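Angiotensin-converting enzyme (Anopheles gambiae, PDB 6S1Y) probably cleaves peptides as a zinc-dependent metalloprotease of the angiotensin-converting enzyme family, the mosquito enzyme being of interest for insecticide design. Local coordinates at residues 268-273 and 411-416; 276-281 and 406-411; 392-397 and 528-533. All blocks are in the same frame, centred on the assembly; numbering follows the deposited sequence. Where two conformers were deposited one is given.

Contact 1 of 3, residues 268-273 and 411-416; sequences PEKKLL and EEDEQV
Lys270 reaches across to Asp413 and Gln415, and every part of its side chain from CB outward meets the 411-416 segment. Its CB lies 4.2 Å from Val416 CG2, the start of a small apolar patch. CG then passes Gln415 CB at a similar distance, and a bend at chi2 (-93°) turns the chain toward the carboxylate, so that CD sits 3.6 Å from Asp413 OD2 and CE follows alongside the same oxygen. A second bend, at chi4, brings in the ammonium: NZ forms a salt bridge to Asp413 OD2 at 2.8 Å, meeting it 42° out of the carboxylate plane, and gives a weak hydrogen bond to Gln415 OE1. Asp413 is the N-cap of helix 414-429. Its other oxygen, OD1, takes a nearly straight bond from Val416 N (2.9 Å, 171°) and a weak one from Gln415 N, which leaves OD2 to face the lysine. One carboxylate thus holds both the first turn of the helix and the loop that leads to helix 276-281. The negative cap and the lysine charge would be expected to stabilise each other at this partly exposed edge. Beside the polar group, Val416 CG1 packs 4.0 Å from Lys271 CB, while the backbone carbonyl of Lys271 accepts a hydrogen bond from Asn419 ND2, one turn further along the helix.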
loop_
_atom_site.group_PDB
_atom_site.type_symbol
_atom_site.label_atom_id
_atom_site.label_comp_id
_atom_site.label_asym_id
_atom_site.label_seq_id
_atom_site.Cartn_x
_atom_site.Cartn_y
_atom_site.Cartn_z
ATOM N N PRO A 268 17.002 -22.747 -9.733
ATOM C CA PRO A 268 17.508 -22.550 -8.374
ATOM C C PRO A 268 19.013 -22.665 -8.245
ATOM O O PRO A 268 19.561 -22.157 -7.255
ATOM C CB PRO A 268 16.802 -23.655 -7.563
ATOM C CG PRO A 268 16.296 -24.647 -8.575
ATOM C CD PRO A 268 16.030 -23.850 -9.825
ATOM N N GLU A 269 19.711 -23.287 -9.190
ATOM C CA GLU A 269 21.165 -23.327 -9.114
ATOM C C GLU A 269 21.817 -22.281 -10.010
ATOM O O GLU A 269 23.014 -22.369 -10.269
ATOM C CB GLU A 269 21.668 -24.729 -9.440
ATOM C CG GLU A 269 21.177 -25.786 -8.439
ATOM C CD GLU A 269 21.215 -25.287 -6.979
ATOM O OE1 GLU A 269 22.273 -24.788 -6.557
ATOM O OE2 GLU A 269 20.170 -25.367 -6.268
ATOM N N LYS A 270 21.055 -21.296 -10.488
ATOM C CA LYS A 270 21.614 -20.109 -11.116
ATOM C C LYS A 270 21.434 -18.924 -10.172
ATOM O O LYS A 270 20.652 -18.985 -9.218
ATOM C CB LYS A 270 20.959 -19.820 -12.458
ATOM C CG LYS A 270 21.288 -20.856 -13.524
ATOM C CD LYS A 270 22.487 -20.442 -14.346
ATOM C CE LYS A 270 22.927 -21.538 -15.275
ATOM N NZ LYS A 270 22.512 -21.287 -16.675
ATOM N N LYS A 271 22.184 -17.854 -10.430
ATOM C CA LYS A 271 22.194 -16.716 -9.531
ATOM C C LYS A 271 20.778 -16.314 -9.146
ATOM O O LYS A 271 19.891 -16.186 -9.994
ATOM C CB LYS A 271 22.915 -15.530 -10.176
ATOM C CG LYS A 271 23.163 -14.405 -9.219
ATOM C CD LYS A 271 24.316 -14.755 -8.298
ATOM C CE LYS A 271 24.465 -13.737 -7.180
ATOM N NZ LYS A 271 25.562 -14.109 -6.278
ATOM N N LEU A 272 20.584 -16.116 -7.849
ATOM C CA LEU A 272 19.351 -15.619 -7.262
ATOM C C LEU A 272 19.577 -14.206 -6.716
ATOM O O LEU A 272 20.710 -13.749 -6.551
ATOM C CB LEU A 272 18.881 -16.565 -6.155
ATOM C CG LEU A 272 18.672 -18.000 -6.638
ATOM C CD1 LEU A 272 18.171 -18.881 -5.516
ATOM C CD2 LEU A 272 17.682 -18.066 -7.797
ATOM N N LEU A 273 18.484 -13.507 -6.450
ATOM C CA LEU A 273 18.532 -12.074 -6.200
ATOM C C LEU A 273 17.929 -11.681 -4.854
ATOM O O LEU A 273 17.304 -10.623 -4.754
ATOM C CB LEU A 273 17.821 -11.326 -7.325
ATOM C CG LEU A 273 18.465 -11.501 -8.697
ATOM C CD1 LEU A 273 17.446 -11.111 -9.750
ATOM C CD2 LEU A 273 19.726 -10.674 -8.819
ATOM N N GLU A 411 28.168 -14.572 -13.779
ATOM C CA GLU A 411 27.936 -14.669 -15.209
ATOM C C GLU A 411 26.442 -14.530 -15.499
ATOM O O GLU A 411 25.620 -15.296 -14.974
ATOM C CB GLU A 411 28.463 -16.000 -15.731
ATOM C CG GLU A 411 28.451 -16.106 -17.262
ATOM C CD GLU A 411 29.283 -15.023 -17.944
ATOM O OE1 GLU A 411 30.320 -14.601 -17.363
ATOM O OE2 GLU A 411 28.889 -14.600 -19.056
ATOM N N GLU A 412 26.084 -13.563 -16.341
ATOM C CA GLU A 412 24.691 -13.371 -16.699
ATOM C C GLU A 412 24.344 -14.227 -17.911
ATOM O O GLU A 412 25.107 -14.281 -18.887
ATOM C CB GLU A 412 24.367 -11.908 -16.993
ATOM C CG GLU A 412 22.865 -11.613 -16.887
ATOM C CD GLU A 412 22.470 -10.263 -17.475
ATOM O OE1 GLU A 412 21.465 -9.678 -17.005
ATOM O OE2 GLU A 412 23.162 -9.788 -18.411
ATOM N N ASP A 413 23.204 -14.905 -17.837
ATOM C CA ASP A 413 22.672 -15.640 -18.962
ATOM C C ASP A 413 21.158 -15.522 -18.940
ATOM O O ASP A 413 20.563 -14.875 -18.075
ATOM C CB ASP A 413 23.127 -17.109 -18.957
ATOM C CG ASP A 413 22.778 -17.835 -17.678
ATOM O OD1 ASP A 413 21.697 -17.554 -17.096
ATOM O OD2 ASP A 413 23.553 -18.727 -17.271
ATOM N N GLU A 414 20.519 -16.149 -19.906
ATOM C CA GLU A 414 19.072 -16.031 -20.009
ATOM C C GLU A 414 18.360 -16.598 -18.783
ATOM O O GLU A 414 17.284 -16.118 -18.431
ATOM C CB GLU A 414 18.609 -16.714 -21.290
ATOM C CG GLU A 414 18.612 -15.766 -22.493
ATOM C CD GLU A 414 17.576 -14.656 -22.343
ATOM O OE1 GLU A 414 17.913 -13.488 -22.631
ATOM O OE2 GLU A 414 16.426 -14.964 -21.916
ATOM N N GLN A 415 18.945 -17.595 -18.103
ATOM C CA GLN A 415 18.257 -18.193 -16.963
ATOM C C GLN A 415 18.318 -17.297 -15.737
ATOM O O GLN A 415 17.334 -17.201 -14.980
ATOM C CB GLN A 415 18.836 -19.556 -16.631
ATOM C CG GLN A 415 18.483 -20.601 -17.666
ATOM C CD GLN A 415 19.319 -20.463 -18.924
ATOM O OE1 GLN A 415 20.519 -20.241 -18.852
ATOM N NE2 GLN A 415 18.682 -20.566 -20.073
ATOM N N VAL A 416 19.455 -16.644 -15.518
ATOM C CA VAL A 416 19.518 -15.618 -14.490
ATOM C C VAL A 416 18.459 -14.558 -14.765
ATOM O O VAL A 416 17.776 -14.084 -13.849
ATOM C CB VAL A 416 20.937 -15.026 -14.408
ATOM C CG1 VAL A 416 21.000 -13.941 -13.356
ATOM C CG2 VAL A 416 21.942 -16.128 -14.097
#

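Contact 2 of 3, residues 276-281 and 406-411; sequences TDEMIR and LLKDYE
Glu278 and Leu406 bring the two backbones closest, their CA atoms 5.9 Å apart, where the short helix 276-281 meets the linker between helices 398-403 and 414-429, which runs extended from Leu407 on. No hydrogen bond joins the segments; side chains on one side of the helix make the contact, which combines a salt-bridge network at the surface with an apolar contact further in. On the apolar side Met279 CG touches Leu406 CD2 at 3.6 Å, the two side chains crossing at a slant. Both also touch Phe352 of helix 349-368, the helix that carries both zinc-binding histidines, His357 and His361, so the pair belongs to the packing around that element. Glu278 bridges the two regions: its CB lies 3.5 Å from the backbone O of Leu406, and a bend at chi2 (-67°) carries its carboxylate toward Lys408. There the lysine crosses the glutamate at about a right angle and offers its methylene first, CE standing 3.3 Å from Glu278 OE1, while the NZ to OE1 salt bridge is long at 3.9 Å. Lys408 NZ also gives a weak hydrogen bond to Gly405 O. The closer ionic partner of Glu278 is Arg281, about one helical turn on; Gln282 NE2 also donates to OE1. Arg281 NH2 stands 4.1 Å from Lys408 NZ, and the shared carboxylate probably offsets this meeting of like charges. That same NH2 donates to the syn lone pair of Glu278 OE1 at 2.8 Å, with the oxygen only 10° out of the guanidinium plane.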
loop_
_atom_site.group_PDB
_atom_site.type_symbol
_atom_site.label_atom_id
_atom_site.label_comp_id
_atom_site.label_asym_id
_atom_site.label_seq_id
_atom_site.Cartn_x
_atom_site.Cartn_y
_atom_site.Cartn_z
ATOM N N THR A 276 19.422 -10.528 1.245
ATOM C CA THR A 276 19.304 -10.484 2.689
ATOM C C THR A 276 20.591 -10.943 3.360
ATOM O O THR A 276 21.082 -10.290 4.291
ATOM C CB THR A 276 18.138 -11.342 3.172
ATOM O OG1 THR A 276 16.904 -10.753 2.734
ATOM C CG2 THR A 276 18.147 -11.433 4.699
ATOM N N ASP A 277 21.146 -12.074 2.917
ATOM C CA ASP A 277 22.330 -12.609 3.577
ATOM C C ASP A 277 23.524 -11.662 3.459
ATOM O O ASP A 277 24.350 -11.589 4.374
ATOM C CB ASP A 277 22.692 -13.980 3.002
ATOM C CG ASP A 277 21.663 -15.044 3.340
ATOM O OD1 ASP A 277 20.743 -14.769 4.145
ATOM O OD2 ASP A 277 21.766 -16.163 2.784
ATOM N N GLU A 278 23.646 -10.936 2.345
ATOM C CA GLU A 278 24.727 -9.963 2.221
ATOM C C GLU A 278 24.469 -8.742 3.088
ATOM O O GLU A 278 25.412 -8.153 3.629
ATOM C CB GLU A 278 24.896 -9.537 0.769
ATOM C CG GLU A 278 25.630 -10.547 -0.061
ATOM C CD GLU A 278 27.081 -10.679 0.372
ATOM O OE1 GLU A 278 27.683 -9.641 0.734
ATOM O OE2 GLU A 278 27.611 -11.811 0.366
ATOM N N MET A 279 23.199 -8.329 3.218
ATOM C CA MET A 279 22.881 -7.228 4.123
ATOM C C MET A 279 23.306 -7.573 5.544
ATOM O O MET A 279 23.966 -6.781 6.225
ATOM C CB MET A 279 21.384 -6.906 4.097
ATOM C CG MET A 279 20.852 -6.249 2.847
ATOM S SD MET A 279 19.017 -6.222 2.938
ATOM C CE MET A 279 18.706 -4.773 3.953
ATOM N N ILE A 280 22.916 -8.757 6.010
ATOM C CA ILE A 280 23.291 -9.196 7.348
ATOM C C ILE A 280 24.804 -9.268 7.472
ATOM O O ILE A 280 25.397 -8.750 8.425
ATOM C CB ILE A 280 22.634 -10.554 7.656
ATOM C CG1 ILE A 280 21.132 -10.358 7.859
ATOM C CG2 ILE A 280 23.278 -11.216 8.856
ATOM C CD1 ILE A 280 20.341 -11.648 7.816
ATOM N N ARG A 281 25.447 -9.924 6.503
ATOM C CA ARG A 281 26.885 -10.168 6.549
ATOM C C ARG A 281 27.681 -8.870 6.515
ATOM O O ARG A 281 28.788 -8.808 7.067
ATOM C CB ARG A 281 27.257 -11.071 5.369
ATOM C CG ARG A 281 28.663 -11.591 5.373
ATOM C CD ARG A 281 29.004 -12.255 4.037
ATOM N NE ARG A 281 29.160 -11.266 2.971
ATOM C CZ ARG A 281 30.223 -10.475 2.827
ATOM N NH1 ARG A 281 31.236 -10.546 3.682
ATOM N NH2 ARG A 281 30.271 -9.602 1.828
ATOM N N LEU A 406 25.681 -5.137 -2.860
ATOM C CA LEU A 406 24.841 -6.131 -2.214
ATOM C C LEU A 406 24.716 -7.406 -3.022
ATOM O O LEU A 406 24.202 -8.402 -2.508
ATOM C CB LEU A 406 23.450 -5.580 -1.955
ATOM C CG LEU A 406 23.360 -4.662 -0.751
ATOM C CD1 LEU A 406 22.058 -3.910 -0.759
ATOM C CD2 LEU A 406 23.519 -5.434 0.547
ATOM N N LEU A 407 25.175 -7.397 -4.266
ATOM C CA LEU A 407 25.108 -8.555 -5.147
ATOM C C LEU A 407 26.500 -8.797 -5.702
ATOM O O LEU A 407 27.075 -7.919 -6.350
ATOM C CB LEU A 407 24.091 -8.318 -6.262
ATOM C CG LEU A 407 23.638 -9.506 -7.108
ATOM C CD1 LEU A 407 22.997 -10.586 -6.272
ATOM C CD2 LEU A 407 22.681 -8.983 -8.175
ATOM N N LYS A 408 27.064 -9.963 -5.408
ATOM C CA LYS A 408 28.371 -10.317 -5.940
ATOM C C LYS A 408 28.270 -10.548 -7.444
ATOM O O LYS A 408 27.205 -10.864 -7.984
ATOM C CB LYS A 408 28.910 -11.567 -5.245
ATOM C CG LYS A 408 28.964 -11.455 -3.715
ATOM C CD LYS A 408 29.916 -10.349 -3.273
ATOM C CE LYS A 408 29.299 -9.472 -2.181
ATOM N NZ LYS A 408 30.065 -8.190 -1.973
ATOM N N ASP A 409 29.396 -10.385 -8.129
ATOM C CA ASP A 409 29.368 -10.515 -9.575
ATOM C C ASP A 409 29.095 -11.968 -9.962
ATOM O O ASP A 409 29.319 -12.902 -9.190
ATOM C CB ASP A 409 30.674 -10.031 -10.198
ATOM C CG ASP A 409 30.459 -9.402 -11.570
ATOM O OD1 ASP A 409 29.391 -9.643 -12.177
ATOM O OD2 ASP A 409 31.348 -8.658 -12.041
ATOM N N TYR A 410 28.588 -12.144 -11.174
ATOM C CA TYR A 410 28.180 -13.459 -11.640
ATOM C C TYR A 410 28.073 -13.404 -13.156
ATOM O O TYR A 410 27.885 -12.333 -13.742
ATOM C CB TYR A 410 26.834 -13.865 -11.024
ATOM C CG TYR A 410 25.760 -12.881 -11.411
ATOM C CD1 TYR A 410 25.513 -11.752 -10.636
ATOM C CD2 TYR A 410 25.040 -13.042 -12.585
ATOM C CE1 TYR A 410 24.553 -10.819 -11.005
ATOM C CE2 TYR A 410 24.073 -12.118 -12.963
ATOM C CZ TYR A 410 23.832 -11.007 -12.166
ATOM O OH TYR A 410 22.870 -10.093 -12.554
ATOM N N GLU A 411 28.168 -14.572 -13.779
ATOM C CA GLU A 411 27.936 -14.669 -15.209
ATOM C C GLU A 411 26.442 -14.530 -15.499
ATOM O O GLU A 411 25.620 -15.296 -14.974
ATOM C CB GLU A 411 28.463 -16.000 -15.731
ATOM C CG GLU A 411 28.451 -16.106 -17.262
ATOM C CD GLU A 411 29.283 -15.023 -17.944
ATOM O OE1 GLU A 411 30.320 -14.601 -17.363
ATOM O OE2 GLU A 411 28.889 -14.600 -19.056
#

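Contact 3 of 3, residues 392-397 and 528-533; sequences SLSVST and NNCDIY
The last turn of helix 381-395, which supplies the zinc ligand Glu385, and the short link to helix 398-403 pack here through Ser394 and Thr397 respectively against the disulfide-bearing loop between helices 495-514 and 536-547. The loop chain comes close, Ser394 CA and Asp531 CA standing 4.6 Å apart. A single hydrogen bond crosses the contact: Ile532 N donates to Ser394 OG at 3.1 Å and 166°. OG lies anti to the serine carbonyl carbon (chi1 -75°), which points it at the loop, and Ile532 CG1 packs against it at 3.4 Å. Next to this bond Ser394 CB touches Asp531 OD1, the oxygen that closes an Asx turn by accepting from Tyr533 N at 3.0 Å, from well above the carboxylate plane. The other carboxylate oxygen, OD2, binds outside the two segments, to His400 ND1 and Lys403 NZ of helix 398-403. Thr397 is the N-cap of that helix. Its OG1 is hydrogen-bonded to His400 N and also donates to Ser394 O, 2.8 Å away and nearly in line with the carbonyl. With chi1 at 62°, OG1 sits between the backbone N and carbonyl carbon, and CG2 is turned to the loop, where it packs 3.4 Å from Cys530 O and 3.6 Å from Asn528 O. Cys530 itself is bonded to Cys512, which ties the loop covalently to helix 495-514. Ser394 OG thus satisfies a buried loop N-H, while the two oxygens of Asp531 divide their work between shaping the loop and binding helix 398-403; the lysine and histidine beside OD2 would be expected to favour a negative carboxylate.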
loop_
_atom_site.group_PDB
_atom_site.type_symbol
_atom_site.label_atom_id
_atom_site.label_comp_id
_atom_site.label_asym_id
_atom_site.label_seq_id
_atom_site.Cartn_x
_atom_site.Cartn_y
_atom_site.Cartn_z
ATOM N N SER A 392 12.143 1.786 -5.718
ATOM C CA SER A 392 12.367 0.366 -5.462
ATOM C C SER A 392 12.524 -0.416 -6.757
ATOM O O SER A 392 13.257 -1.415 -6.786
ATOM C CB SER A 392 11.216 -0.224 -4.644
ATOM O OG SER A 392 11.276 0.229 -3.311
ATOM N N LEU A 393 11.845 0.006 -7.832
ATOM C CA LEU A 393 12.055 -0.643 -9.132
ATOM C C LEU A 393 13.512 -0.537 -9.588
ATOM O O LEU A 393 14.066 -1.500 -10.119
ATOM C CB LEU A 393 11.118 -0.052 -10.191
ATOM C CG LEU A 393 9.660 -0.533 -10.101
ATOM C CD1 LEU A 393 8.753 0.204 -11.077
ATOM C CD2 LEU A 393 9.557 -2.012 -10.369
ATOM N N SER A 394 14.151 0.626 -9.401
ATOM C CA SER A 394 15.561 0.753 -9.764
ATOM C C SER A 394 16.439 -0.042 -8.804
ATOM O O SER A 394 17.359 -0.750 -9.236
ATOM C CB SER A 394 16.000 2.227 -9.772
ATOM O OG SER A 394 15.511 2.938 -10.902
ATOM N N VAL A 395 16.159 0.062 -7.498
ATOM C CA VAL A 395 16.975 -0.602 -6.493
ATOM C C VAL A 395 16.974 -2.104 -6.690
ATOM O O VAL A 395 17.926 -2.791 -6.305
ATOM C CB VAL A 395 16.477 -0.260 -5.074
ATOM C CG1 VAL A 395 17.160 -1.163 -4.083
ATOM C CG2 VAL A 395 16.749 1.178 -4.728
ATOM N N SER A 396 15.898 -2.648 -7.270
ATOM C CA SER A 396 15.779 -4.089 -7.370
ATOM C C SER A 396 16.635 -4.669 -8.486
ATOM O O SER A 396 16.919 -5.868 -8.459
ATOM C CB SER A 396 14.316 -4.473 -7.567
ATOM O OG SER A 396 13.852 -4.110 -8.860
ATOM N N THR A 397 17.078 -3.852 -9.433
ATOM C CA THR A 397 17.831 -4.367 -10.565
ATOM C C THR A 397 19.163 -4.957 -10.114
ATOM O O THR A 397 19.778 -4.478 -9.154
ATOM C CB THR A 397 18.112 -3.272 -11.583
ATOM O OG1 THR A 397 18.911 -2.258 -10.964
ATOM C CG2 THR A 397 16.822 -2.681 -12.105
ATOM N N ASN A 528 13.410 -3.507 -17.392
ATOM C CA ASN A 528 13.775 -4.456 -16.353
ATOM C C ASN A 528 15.194 -4.286 -15.836
ATOM O O ASN A 528 15.503 -4.808 -14.757
ATOM C CB ASN A 528 13.609 -5.891 -16.875
ATOM C CG ASN A 528 12.224 -6.146 -17.390
ATOM O OD1 ASN A 528 11.896 -5.798 -18.527
ATOM N ND2 ASN A 528 11.377 -6.716 -16.545
ATOM N N ASN A 529 16.063 -3.580 -16.564
ATOM C CA ASN A 529 17.440 -3.381 -16.119
ATOM C C ASN A 529 17.802 -1.906 -15.947
ATOM O O ASN A 529 18.988 -1.582 -15.830
ATOM C CB ASN A 529 18.426 -4.062 -17.085
ATOM C CG ASN A 529 18.396 -3.478 -18.495
ATOM O OD1 ASN A 529 17.785 -2.434 -18.742
ATOM N ND2 ASN A 529 19.062 -4.157 -19.430
ATOM N N CYS A 530 16.813 -1.010 -15.908
ATOM C CA CYS A 530 17.069 0.419 -15.766
ATOM C C CYS A 530 17.328 0.803 -14.317
ATOM O O CYS A 530 16.575 0.411 -13.423
ATOM C CB CYS A 530 15.878 1.229 -16.274
ATOM S SG CYS A 530 15.607 2.764 -15.261
ATOM N N ASP A 531 18.372 1.603 -14.091
ATOM C CA ASP A 531 18.669 2.189 -12.785
ATOM C C ASP A 531 18.750 3.707 -12.939
ATOM O O ASP A 531 19.620 4.214 -13.657
ATOM C CB ASP A 531 19.978 1.631 -12.225
ATOM C CG ASP A 531 20.262 2.107 -10.816
ATOM O OD1 ASP A 531 19.358 2.717 -10.221
ATOM O OD2 ASP A 531 21.375 1.869 -10.283
ATOM N N ILE A 532 17.855 4.438 -12.263
ATOM C CA ILE A 532 17.866 5.892 -12.364
ATOM C C ILE A 532 18.696 6.526 -11.252
ATOM O O ILE A 532 18.629 7.743 -11.033
ATOM C CB ILE A 532 16.446 6.482 -12.344
ATOM C CG1 ILE A 532 15.806 6.325 -10.959
ATOM C CG2 ILE A 532 15.596 5.852 -13.412
ATOM C CD1 ILE A 532 14.483 7.061 -10.850
ATOM N N TYR A 533 19.450 5.714 -10.521
ATOM C CA TYR A 533 20.381 6.237 -9.524
ATOM C C TYR A 533 21.341 7.251 -10.148
ATOM O O TYR A 533 22.012 6.958 -11.143
ATOM C CB TYR A 533 21.157 5.062 -8.909
ATOM C CG TYR A 533 22.097 5.401 -7.770
ATOM C CD1 TYR A 533 21.634 6.004 -6.607
ATOM C CD2 TYR A 533 23.455 5.086 -7.845
ATOM C CE1 TYR A 533 22.512 6.309 -5.544
ATOM C CE2 TYR A 533 24.336 5.377 -6.797
ATOM C CZ TYR A 533 23.861 5.985 -5.651
ATOM O OH TYR A 533 24.744 6.259 -4.624
#

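From the N terminus, the chain first passes 268-273 and then helix 276-281, continues through the zinc-binding helices 349-368 and 381-395, and reaches 392-397 before either earlier segment has found its partner. Contact 2 then closes its loop at 406-411 and contact 1 closes a wider one at 411-416, so contact 2 is nested inside contact 1 and the two share Glu411. They also touch, Leu407 and Tyr410 packing on Lys271. Contact 3 closes last, at 528-533, and crosses both. Together they tie helices 276-281 and 414-429, and the end of helix 381-395, to the loops around them on one side of the chain's centre.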